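Angiotensin-converting enzyme (Anopheles gambiae, PDB 6S1Y) probably cleaves dipeptides from the C-terminal end of peptide substrates, acting as a zinc-dependent metalloprotease of the angiotensin-converting enzyme family. Local coordinates at residues A223-R226 against Y227-Q231; G242-M246 against H247-N251; Y410-E414 against Q415-N419; D577-Y580 against Q581-E585. One frame throughout, in Å; residues are numbered along the deposited sequence.

Contact 1 (A223-R226 against Y227-Q231); sequences AYVR and YKLRQ
Tyr224 and Lys228, one helical turn apart, give a clear example of an i to i+4 pair in which a long aliphatic chain runs beside an aromatic ring. The two are in van der Waals contact along their length: Lys228 CG lies beside the ring carbons, 3.5 Å from Tyr224 CE2, and further along Lys228 CE comes within 3.4 Å of the hydroxyl oxygen Tyr224 OH. The lysine is bent at chi2 (-67°) and again at chi3, which keeps its methylenes beside the phenol instead of letting them run out from the helix. Val225 and Leu229 make a purely apolar pair on a neighbouring face, side chains pointing the same way and meeting through CG1 of Val225 and CD1 of Leu229 at 3.8 Å. Of the polar contacts, four backbone bonds join residues i and i+4, the shortest from Leu229 N to Val225 O at 2.8 Å. The two arginines find partners outside the segments: the Arg226 guanidinium bonds to the carbonyl oxygens of Gly242, His593 and Gly595, and Arg230 forms a salt bridge with Asp235. Tyr224 also packs on helix 577-590, while Val225 touches Tyr422 and Val426. Such a ladder of i to i+4 contacts is typical of a regular alpha-helix, here the long helix 203-233 of this largely helical peptidase fold.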
loop_
_atom_site.group_PDB
_atom_site.type_symbol
_atom_site.label_atom_id
_atom_site.label_comp_id
_atom_site.label_asym_id
_atom_site.label_seq_id
_atom_site.Cartn_x
_atom_site.Cartn_y
_atom_site.Cartn_z
ATOM N N ALA A 223 15.873 -14.372 -10.056
ATOM C CA ALA A 223 16.838 -14.966 -10.984
ATOM C C ALA A 223 16.176 -15.365 -12.297
ATOM O O ALA A 223 16.771 -15.236 -13.367
ATOM C CB ALA A 223 17.500 -16.170 -10.333
ATOM N N TYR A 224 14.944 -15.864 -12.240
ATOM C CA TYR A 224 14.251 -16.230 -13.474
ATOM C C TYR A 224 13.906 -14.995 -14.296
ATOM O O TYR A 224 14.154 -14.950 -15.503
ATOM C CB TYR A 224 12.998 -17.035 -13.150
ATOM C CG TYR A 224 12.333 -17.601 -14.393
ATOM C CD1 TYR A 224 12.790 -18.778 -14.954
ATOM C CD2 TYR A 224 11.299 -16.924 -15.030
ATOM C CE1 TYR A 224 12.227 -19.292 -16.102
ATOM C CE2 TYR A 224 10.696 -17.447 -16.186
ATOM C CZ TYR A 224 11.168 -18.628 -16.717
ATOM O OH TYR A 224 10.611 -19.150 -17.847
ATOM N N VAL A 225 13.366 -13.964 -13.653
ATOM C CA VAL A 225 13.027 -12.733 -14.372
ATOM C C VAL A 225 14.264 -12.163 -15.048
ATOM O O VAL A 225 14.235 -11.795 -16.230
ATOM C CB VAL A 225 12.387 -11.708 -13.414
ATOM C CG1 VAL A 225 12.180 -10.356 -14.092
ATOM C CG2 VAL A 225 11.060 -12.240 -12.895
ATOM N N ARG A 226 15.373 -12.080 -14.319
ATOM C CA ARG A 226 16.597 -11.550 -14.903
ATOM C C ARG A 226 17.040 -12.375 -16.106
ATOM O O ARG A 226 17.447 -11.823 -17.134
ATOM C CB ARG A 226 17.691 -11.491 -13.843
ATOM C CG ARG A 226 19.099 -11.135 -14.355
ATOM C CD ARG A 226 20.087 -10.941 -13.210
ATOM N NE ARG A 226 20.347 -12.164 -12.464
ATOM C CZ ARG A 226 21.085 -12.215 -11.350
ATOM N NH1 ARG A 226 21.622 -11.113 -10.878
ATOM N NH2 ARG A 226 21.274 -13.373 -10.716
ATOM N N TYR A 227 16.961 -13.702 -16.004
ATOM C CA TYR A 227 17.324 -14.541 -17.135
ATOM C C TYR A 227 16.461 -14.229 -18.355
ATOM O O TYR A 227 16.976 -14.103 -19.475
ATOM C CB TYR A 227 17.209 -16.008 -16.729
ATOM C CG TYR A 227 17.363 -16.962 -17.881
ATOM C CD1 TYR A 227 16.262 -17.352 -18.654
ATOM C CD2 TYR A 227 18.595 -17.487 -18.190
ATOM C CE1 TYR A 227 16.414 -18.224 -19.721
ATOM C CE2 TYR A 227 18.761 -18.360 -19.229
ATOM C CZ TYR A 227 17.683 -18.721 -19.992
ATOM O OH TYR A 227 17.905 -19.574 -21.019
ATOM N N LYS A 228 15.133 -14.096 -18.164
ATOM C CA LYS A 228 14.241 -13.850 -19.302
ATOM C C LYS A 228 14.425 -12.443 -19.862
ATOM O O LYS A 228 14.375 -12.242 -21.078
ATOM C CB LYS A 228 12.778 -14.060 -18.907
ATOM C CG LYS A 228 12.437 -15.458 -18.472
ATOM C CD LYS A 228 12.539 -16.489 -19.617
ATOM C CE LYS A 228 11.171 -16.809 -20.208
ATOM N NZ LYS A 228 11.305 -17.786 -21.308
ATOM N N LEU A 229 14.617 -11.444 -19.009
ATOM C CA LEU A 229 14.843 -10.096 -19.540
ATOM C C LEU A 229 16.135 -10.043 -20.358
ATOM O O LEU A 229 16.210 -9.352 -21.376
ATOM C CB LEU A 229 14.892 -9.080 -18.417
ATOM C CG LEU A 229 13.571 -8.787 -17.723
ATOM C CD1 LEU A 229 13.840 -7.948 -16.496
ATOM C CD2 LEU A 229 12.614 -8.044 -18.651
ATOM N N ARG A 230 17.159 -10.783 -19.935
ATOM C CA ARG A 230 18.400 -10.809 -20.694
ATOM C C ARG A 230 18.227 -11.508 -22.039
ATOM O O ARG A 230 18.841 -11.096 -23.022
ATOM C CB ARG A 230 19.506 -11.500 -19.874
ATOM C CG ARG A 230 20.795 -11.628 -20.599
ATOM C CD ARG A 230 21.933 -12.049 -19.645
ATOM N NE ARG A 230 23.181 -12.298 -20.365
ATOM C CZ ARG A 230 23.438 -13.435 -21.015
ATOM N NH1 ARG A 230 22.545 -14.421 -21.031
ATOM N NH2 ARG A 230 24.585 -13.596 -21.658
ATOM N N GLN A 231 17.446 -12.594 -22.102
ATOM C CA GLN A 231 17.180 -13.227 -23.394
ATOM C C GLN A 231 16.416 -12.278 -24.319
ATOM O O GLN A 231 16.683 -12.230 -25.522
ATOM C CB GLN A 231 16.398 -14.527 -23.207
ATOM C CG GLN A 231 17.166 -15.646 -22.502
ATOM C CD GLN A 231 18.348 -16.146 -23.307
ATOM O OE1 GLN A 231 18.208 -16.522 -24.458
ATOM N NE2 GLN A 231 19.523 -16.181 -22.683
#

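Contact 2 (G242-M246 against H247-N251); sequences GPIPM and HLLGN
Pro245 CB meets the edge of the His247 imidazole, in its plane, 3.4 Å from His247 CE1. With His247 CG between its backbone N and carbonyl carbon (chi1 61°), the ring edge is brought back to the proline. On one face of the same ring lies Leu248 CG, and Leu248 CD1 reaches Pro245 CB at 4.1 Å. A separate apolar pair forms where Ile244 and Leu249 cross at about a right angle, CG2 of the isoleucine being 3.9 Å from CD1 of the leucine. Behind these side chains two successive i to i+3 bonds, the 3-10 pattern, turn the chain after strand 244-245, Leu248 N to Pro245 O at 3.3 Å and Leu249 N to Met246 O at 3.2 Å. In the second the donor stands above the carbonyl plane, 57° out of it and off the lone-pair direction. Further out, strand 244-245 pairs in parallel with strand 469-470, Ile244 packs on helix 203-233, and Met246 and His247 lean on helix 149-163. Asn251 OD1 accepts from the backbone N of Trp253 and Gln255. The chemistry is chiefly apolar, and His247 ND1, buried with no modelled partner, probably pays a desolvation cost for this packing.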
loop_
_atom_site.group_PDB
_atom_site.type_symbol
_atom_site.label_atom_id
_atom_site.label_comp_id
_atom_site.label_asym_id
_atom_site.label_seq_id
_atom_site.Cartn_x
_atom_site.Cartn_y
_atom_site.Cartn_z
ATOM N N GLY A 242 24.534 -9.021 -12.156
ATOM C CA GLY A 242 24.292 -7.832 -11.381
ATOM C C GLY A 242 22.817 -7.614 -11.125
ATOM O O GLY A 242 21.959 -8.378 -11.561
ATOM N N PRO A 243 22.500 -6.545 -10.410
ATOM C CA PRO A 243 21.091 -6.212 -10.166
ATOM C C PRO A 243 20.372 -5.901 -11.469
ATOM O O PRO A 243 20.991 -5.511 -12.464
ATOM C CB PRO A 243 21.162 -4.975 -9.257
ATOM C CG PRO A 243 22.555 -4.951 -8.714
ATOM C CD PRO A 243 23.426 -5.581 -9.791
ATOM N N ILE A 244 19.050 -6.069 -11.461
ATOM C CA ILE A 244 18.237 -5.837 -12.662
ATOM C C ILE A 244 18.069 -4.331 -12.858
ATOM O O ILE A 244 17.658 -3.644 -11.912
ATOM C CB ILE A 244 16.875 -6.509 -12.535
ATOM C CG1 ILE A 244 17.014 -8.010 -12.365
ATOM C CG2 ILE A 244 16.016 -6.177 -13.737
ATOM C CD1 ILE A 244 15.721 -8.665 -11.935
ATOM N N PRO A 245 18.354 -3.792 -14.059
ATOM C CA PRO A 245 17.958 -2.399 -14.361
ATOM C C PRO A 245 16.474 -2.195 -14.114
ATOM O O PRO A 245 15.660 -2.794 -14.810
ATOM C CB PRO A 245 18.299 -2.232 -15.849
ATOM C CG PRO A 245 19.321 -3.323 -16.143
ATOM C CD PRO A 245 19.012 -4.456 -15.203
ATOM N N MET A 246 16.098 -1.358 -13.152
ATOM C CA MET A 246 14.725 -1.333 -12.686
ATOM C C MET A 246 13.746 -0.768 -13.710
ATOM O O MET A 246 12.551 -1.033 -13.587
ATOM C CB MET A 246 14.640 -0.538 -11.373
ATOM C CG MET A 246 14.928 0.912 -11.518
ATOM S SD MET A 246 15.233 1.688 -9.924
ATOM C CE MET A 246 13.558 1.642 -9.232
ATOM N N HIS A 247 14.204 -0.014 -14.714
ATOM C CA HIS A 247 13.277 0.595 -15.662
ATOM C C HIS A 247 12.677 -0.416 -16.618
ATOM O O HIS A 247 11.806 -0.060 -17.413
ATOM C CB HIS A 247 13.956 1.712 -16.467
ATOM C CG HIS A 247 15.120 1.267 -17.300
ATOM N ND1 HIS A 247 16.075 0.393 -16.841
ATOM C CD2 HIS A 247 15.496 1.600 -18.561
ATOM C CE1 HIS A 247 16.987 0.199 -17.783
ATOM N NE2 HIS A 247 16.661 0.923 -18.836
ATOM N N LEU A 248 13.120 -1.657 -16.549
ATOM C CA LEU A 248 12.615 -2.730 -17.388
ATOM C C LEU A 248 11.588 -3.587 -16.681
ATOM O O LEU A 248 11.165 -4.601 -17.239
ATOM C CB LEU A 248 13.763 -3.621 -17.851
ATOM C CG LEU A 248 14.904 -2.918 -18.547
ATOM C CD1 LEU A 248 16.033 -3.922 -18.818
ATOM C CD2 LEU A 248 14.457 -2.248 -19.837
ATOM N N LEU A 249 11.191 -3.229 -15.466
ATOM C CA LEU A 249 10.304 -4.087 -14.688
ATOM C C LEU A 249 8.861 -3.604 -14.684
ATOM O O LEU A 249 8.061 -4.087 -13.873
ATOM C CB LEU A 249 10.828 -4.219 -13.262
ATOM C CG LEU A 249 12.131 -5.039 -13.216
ATOM C CD1 LEU A 249 12.848 -4.803 -11.914
ATOM C CD2 LEU A 249 11.803 -6.509 -13.385
ATOM N N GLY A 250 8.514 -2.687 -15.596
ATOM C CA GLY A 250 7.131 -2.364 -15.871
ATOM C C GLY A 250 6.504 -1.380 -14.922
ATOM O O GLY A 250 5.301 -1.140 -15.019
ATOM N N ASN A 251 7.312 -0.761 -14.054
ATOM C CA ASN A 251 6.830 0.007 -12.908
ATOM C C ASN A 251 7.952 0.952 -12.480
ATOM O O ASN A 251 9.096 0.524 -12.363
ATOM C CB ASN A 251 6.435 -0.945 -11.774
ATOM C CG ASN A 251 6.048 -0.219 -10.517
ATOM O OD1 ASN A 251 6.912 0.245 -9.761
ATOM N ND2 ASN A 251 4.743 -0.112 -10.264
#

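Contact 3 (Y410-E414 against Q415-N419); sequences YEEDE and QVKIN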
loop_
_atom_site.group_PDB
_atom_site.type_symbol
_atom_site.label_atom_id
_atom_site.label_comp_id
_atom_site.label_asym_id
_atom_site.label_seq_id
_atom_site.Cartn_x
_atom_site.Cartn_y
_atom_site.Cartn_z
ATOM N N TYR A 410 -10.587 -22.809 -21.384
ATOM C CA TYR A 410 -9.332 -23.297 -21.930
ATOM C C TYR A 410 -9.026 -24.634 -21.273
ATOM O O TYR A 410 -9.503 -24.926 -20.173
ATOM C CB TYR A 410 -8.196 -22.299 -21.666
ATOM C CG TYR A 410 -8.009 -22.094 -20.184
ATOM C CD1 TYR A 410 -8.722 -21.110 -19.504
ATOM C CD2 TYR A 410 -7.176 -22.926 -19.452
ATOM C CE1 TYR A 410 -8.587 -20.940 -18.133
ATOM C CE2 TYR A 410 -7.028 -22.762 -18.080
ATOM C CZ TYR A 410 -7.736 -21.763 -17.425
ATOM O OH TYR A 410 -7.584 -21.612 -16.060
ATOM N N GLU A 411 -8.205 -25.428 -21.948
ATOM C CA GLU A 411 -7.722 -26.665 -21.361
ATOM C C GLU A 411 -6.684 -26.352 -20.283
ATOM O O GLU A 411 -5.670 -25.691 -20.553
ATOM C CB GLU A 411 -7.121 -27.554 -22.443
ATOM C CG GLU A 411 -6.773 -28.966 -21.953
ATOM C CD GLU A 411 -7.980 -29.723 -21.402
ATOM O OE1 GLU A 411 -9.113 -29.509 -21.912
ATOM O OE2 GLU A 411 -7.783 -30.524 -20.459
ATOM N N GLU A 412 -6.924 -26.832 -19.065
ATOM C CA GLU A 412 -5.983 -26.610 -17.983
ATOM C C GLU A 412 -4.947 -27.728 -17.959
ATOM O O GLU A 412 -5.292 -28.912 -18.086
ATOM C CB GLU A 412 -6.675 -26.521 -16.625
ATOM C CG GLU A 412 -5.805 -25.818 -15.574
ATOM C CD GLU A 412 -6.320 -25.990 -14.150
ATOM O OE1 GLU A 412 -6.066 -25.092 -13.312
ATOM O OE2 GLU A 412 -6.973 -27.026 -13.865
ATOM N N ASP A 413 -3.683 -27.347 -17.813
ATOM C CA ASP A 413 -2.610 -28.296 -17.626
ATOM C C ASP A 413 -1.599 -27.695 -16.666
ATOM O O ASP A 413 -1.753 -26.578 -16.166
ATOM C CB ASP A 413 -1.958 -28.699 -18.959
ATOM C CG ASP A 413 -1.445 -27.519 -19.750
ATOM O OD1 ASP A 413 -0.953 -26.539 -19.130
ATOM O OD2 ASP A 413 -1.480 -27.579 -20.998
ATOM N N GLU A 414 -0.549 -28.442 -16.396
ATOM C CA GLU A 414 0.436 -27.979 -15.430
ATOM C C GLU A 414 1.115 -26.686 -15.875
ATOM O O GLU A 414 1.510 -25.886 -15.028
ATOM C CB GLU A 414 1.452 -29.089 -15.187
ATOM C CG GLU A 414 1.027 -30.036 -14.060
ATOM C CD GLU A 414 1.008 -29.334 -12.706
ATOM O OE1 GLU A 414 0.033 -29.532 -11.950
ATOM O OE2 GLU A 414 1.970 -28.566 -12.416
ATOM N N GLN A 415 1.240 -26.444 -17.188
ATOM C CA GLN A 415 1.937 -25.243 -17.638
ATOM C C GLN A 415 1.080 -24.000 -17.472
ATOM O O GLN A 415 1.594 -22.927 -17.105
ATOM C CB GLN A 415 2.372 -25.376 -19.086
ATOM C CG GLN A 415 3.506 -26.360 -19.260
ATOM C CD GLN A 415 3.031 -27.799 -19.187
ATOM O OE1 GLN A 415 2.002 -28.143 -19.751
ATOM N NE2 GLN A 415 3.762 -28.629 -18.470
ATOM N N VAL A 416 -0.217 -24.116 -17.740
ATOM C CA VAL A 416 -1.129 -23.033 -17.408
ATOM C C VAL A 416 -1.024 -22.719 -15.921
ATOM O O VAL A 416 -1.007 -21.550 -15.514
ATOM C CB VAL A 416 -2.565 -23.390 -17.835
ATOM C CG1 VAL A 416 -3.520 -22.275 -17.469
ATOM C CG2 VAL A 416 -2.609 -23.658 -19.334
ATOM N N LYS A 417 -0.894 -23.744 -15.092
ATOM C CA LYS A 417 -0.789 -23.474 -13.664
ATOM C C LYS A 417 0.524 -22.764 -13.309
ATOM O O LYS A 417 0.524 -21.893 -12.423
ATOM C CB LYS A 417 -0.975 -24.769 -12.889
ATOM C CG LYS A 417 -2.450 -25.044 -12.633
ATOM C CD LYS A 417 -2.740 -26.507 -12.339
ATOM C CE LYS A 417 -1.908 -27.049 -11.193
ATOM N NZ LYS A 417 -2.513 -28.320 -10.652
ATOM N N ILE A 418 1.628 -23.075 -14.001
ATOM C CA ILE A 418 2.876 -22.346 -13.771
ATOM C C ILE A 418 2.730 -20.881 -14.203
ATOM O O ILE A 418 3.089 -19.966 -13.456
ATOM C CB ILE A 418 4.044 -23.048 -14.496
ATOM C CG1 ILE A 418 4.230 -24.494 -13.989
ATOM C CG2 ILE A 418 5.335 -22.289 -14.310
ATOM C CD1 ILE A 418 4.544 -24.610 -12.514
ATOM N N ASN A 419 2.181 -20.632 -15.403
ATOM C CA ASN A 419 1.935 -19.254 -15.818
ATOM C C ASN A 419 1.150 -18.495 -14.752
ATOM O O ASN A 419 1.409 -17.308 -14.496
ATOM C CB ASN A 419 1.153 -19.173 -17.131
ATOM C CG ASN A 419 1.998 -19.461 -18.352
ATOM O OD1 ASN A 419 3.229 -19.390 -18.304
ATOM N ND2 ASN A 419 1.342 -19.784 -19.466
#
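Tyr410, which packs on Val416, begins an extended run that ends at Asp413; from Glu414 the backbone is helical. The first two helical bonds across the junction run from Lys417 N to Asp413 O at 3.2 Å and from Ile418 N to Glu414 O at 3.0 Å. Before that turn, the leading amides have no preceding helical carbonyl to bond to, and the Asp413 carboxylate takes that place. With CG between the backbone N and the carbonyl carbon (chi1 56°), OD1 reaches forward to Val416 N at 2.9 Å in a nearly straight bond, N-H...O 171°. It also accepts a weak, strongly bent bond from Gln415 N. Two amides thus share one oxygen, while OD2 forms a salt bridge with Lys270, which would probably help hold the carboxylate in place and balance its charge. Glu414 OE1 and Lys417 NZ, 3.1 Å apart, make a salt bridge whose hydrogen bond is weak. Glu412 OE1 lies 3.7 Å from the methylene CG of Lys417, so the two glutamates approach the lysine at different points along its chain. Away from the charges, Val416 CG1 packs against Tyr410 CE2 at 3.6 Å, a separate apolar contact, and the tyrosine ring also touches Pro398 and Lys402 of helix 398-403. An extended lead-in and an aspartate accepting from the amides two and three residues ahead are characteristic of an N-capped helix start, here that of helix 414-429.

Contact 4 (D577-Y580 against Q581-E585); sequences DPLY and QWLLE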
loop_
_atom_site.group_PDB
_atom_site.type_symbol
_atom_site.label_atom_id
_atom_site.label_comp_id
_atom_site.label_asym_id
_atom_site.label_seq_id
_atom_site.Cartn_x
_atom_site.Cartn_y
_atom_site.Cartn_z
ATOM N N ASP A 577 4.554 -22.077 -2.565
ATOM C CA ASP A 577 5.501 -23.191 -2.575
ATOM C C ASP A 577 5.553 -23.870 -3.942
ATOM O O ASP A 577 6.642 -24.247 -4.379
ATOM C CB ASP A 577 5.186 -24.231 -1.496
ATOM C CG ASP A 577 6.265 -25.318 -1.416
ATOM O OD1 ASP A 577 7.397 -25.039 -0.940
ATOM O OD2 ASP A 577 5.993 -26.439 -1.899
ATOM N N PRO A 578 4.429 -24.078 -4.639
ATOM C CA PRO A 578 4.536 -24.713 -5.968
ATOM C C PRO A 578 5.390 -23.899 -6.936
ATOM O O PRO A 578 6.162 -24.469 -7.723
ATOM C CB PRO A 578 3.073 -24.826 -6.429
ATOM C CG PRO A 578 2.262 -24.816 -5.145
ATOM C CD PRO A 578 3.021 -23.893 -4.217
ATOM N N LEU A 579 5.298 -22.572 -6.881
ATOM C CA LEU A 579 6.157 -21.752 -7.720
ATOM C C LEU A 579 7.618 -21.908 -7.308
ATOM O O LEU A 579 8.500 -22.072 -8.160
ATOM C CB LEU A 579 5.736 -20.284 -7.640
ATOM C CG LEU A 579 6.628 -19.302 -8.412
ATOM C CD1 LEU A 579 6.527 -19.604 -9.915
ATOM C CD2 LEU A 579 6.269 -17.836 -8.128
ATOM N N TYR A 580 7.883 -21.863 -5.998
ATOM C CA TYR A 580 9.245 -22.015 -5.488
ATOM C C TYR A 580 9.883 -23.307 -5.970
ATOM O O TYR A 580 11.055 -23.304 -6.367
ATOM C CB TYR A 580 9.227 -21.986 -3.960
ATOM C CG TYR A 580 10.576 -22.106 -3.284
ATOM C CD1 TYR A 580 11.667 -21.374 -3.725
ATOM C CD2 TYR A 580 10.751 -22.920 -2.156
ATOM C CE1 TYR A 580 12.907 -21.459 -3.085
ATOM C CE2 TYR A 580 11.997 -23.005 -1.502
ATOM C CZ TYR A 580 13.067 -22.271 -1.972
ATOM O OH TYR A 580 14.298 -22.365 -1.335
ATOM N N GLN A 581 9.143 -24.425 -5.918
ATOM C CA GLN A 581 9.703 -25.704 -6.347
ATOM C C GLN A 581 10.004 -25.681 -7.839
ATOM O O GLN A 581 11.024 -26.209 -8.283
ATOM C CB GLN A 581 8.765 -26.860 -6.018
ATOM C CG GLN A 581 8.418 -27.008 -4.557
ATOM C CD GLN A 581 9.654 -27.178 -3.654
ATOM O OE1 GLN A 581 10.641 -27.820 -4.028
ATOM N NE2 GLN A 581 9.597 -26.590 -2.467
ATOM N N TRP A 582 9.145 -25.047 -8.628
ATOM C CA TRP A 582 9.368 -25.023 -10.064
ATOM C C TRP A 582 10.585 -24.175 -10.410
ATOM O O TRP A 582 11.413 -24.578 -11.225
ATOM C CB TRP A 582 8.125 -24.512 -10.783
ATOM C CG TRP A 582 8.237 -24.642 -12.252
ATOM C CD1 TRP A 582 7.963 -25.746 -13.005
ATOM C CD2 TRP A 582 8.683 -23.632 -13.163
ATOM N NE1 TRP A 582 8.181 -25.473 -14.331
ATOM C CE2 TRP A 582 8.640 -24.186 -14.450
ATOM C CE3 TRP A 582 9.094 -22.314 -13.011
ATOM C CZ2 TRP A 582 9.001 -23.463 -15.584
ATOM C CZ3 TRP A 582 9.438 -21.599 -14.134
ATOM C CH2 TRP A 582 9.386 -22.174 -15.404
ATOM N N LEU A 583 10.737 -23.024 -9.756
ATOM C CA LEU A 583 11.871 -22.150 -10.039
ATOM C C LEU A 583 13.193 -22.805 -9.663
ATOM O O LEU A 583 14.171 -22.702 -10.411
ATOM C CB LEU A 583 11.708 -20.834 -9.294
ATOM C CG LEU A 583 10.558 -19.917 -9.750
ATOM C CD1 LEU A 583 10.335 -18.806 -8.723
ATOM C CD2 LEU A 583 10.864 -19.339 -11.118
ATOM N N LEU A 584 13.252 -23.467 -8.496
ATOM C CA LEU A 584 14.484 -24.128 -8.070
ATOM C C LEU A 584 15.016 -25.040 -9.165
ATOM O O LEU A 584 16.213 -25.042 -9.470
ATOM C CB LEU A 584 14.254 -24.959 -6.800
ATOM C CG LEU A 584 14.245 -24.195 -5.486
ATOM C CD1 LEU A 584 13.688 -25.064 -4.345
ATOM C CD2 LEU A 584 15.646 -23.709 -5.158
ATOM N N GLU A 585 14.132 -25.843 -9.751
ATOM C CA GLU A 585 14.544 -26.768 -10.800
ATOM C C GLU A 585 14.811 -26.043 -12.116
ATOM O O GLU A 585 15.795 -26.344 -12.797
ATOM C CB GLU A 585 13.478 -27.854 -10.977
ATOM C CG GLU A 585 13.850 -28.941 -11.990
ATOM C CD GLU A 585 15.173 -29.649 -11.661
ATOM O OE1 GLU A 585 15.823 -30.128 -12.619
ATOM O OE2 GLU A 585 15.557 -29.725 -10.459
#
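Gln581 opens the second segment by gripping Asp577 twice. Its backbone N donates to Asp577 O at 2.9 Å, and the side chain, bent at chi2 (-57°), folds back so that NE2 reaches Asp577 OD1 at 3.1 Å. The carboxylate oxygen lies almost in the plane of the amide, whereas the donor meets OD1 on its syn side and 30° out of the carboxylate plane, a good fit for the amide and a more tilted one for the acid. At Trp582 the contact is carried by the backbone, N to Pro578 O at 3.2 Å; the indole leads away from the first turn, to Ile418, Pro266 and Phe267. Leu583 continues the series with its N bonded to Leu579 O, and its CD1 packs on Leu579 CG at 3.8 Å, the two leucines forming an apolar pair one turn apart. Leu584 adds the aromatic contact. Its CD1 sits over one face of the Tyr580 ring, 3.8 Å from the centroid and 15° off the normal, a CH-pi interaction, while the backbone N bonds to Tyr580 O at 3.1 Å. Polar, apolar and aromatic pairs therefore succeed one another with the i to i+4 spacing at the start of helix 577-590. This helix packs against two others: Tyr580, Leu583 and Leu584 touch helix 203-233 through Pro216, Leu217, Tyr224 and Gln220, and Pro578, Leu579 and Trp582 touch helix 414-429 through Phe421 and Ile418.

Four local contacts, each within one run of chain, are joined by packing and, between contacts 1 and 2, by a probable hydrogen bond as well. They form a series 2-1-4-3: Arg226 NH1 of contact 1 lies 2.8 Å from Gly242 O of contact 2, and Tyr224 CB lies 3.7 Å from Leu583 CD2 of contact 4. Contact 4 in turn meets contact 3, where Trp582 CD1 is 3.6 Å from Ile418 CD1. Contacts 2 and 3, at the ends of the series, have centres about 27 Å apart. Contact 2 comes close to the bound gamma-glutamyl ligand, about 7 Å from the Asn251 side chain; the ligand's pocket includes Gln255 and the zinc ligands His357, His361 and Glu385.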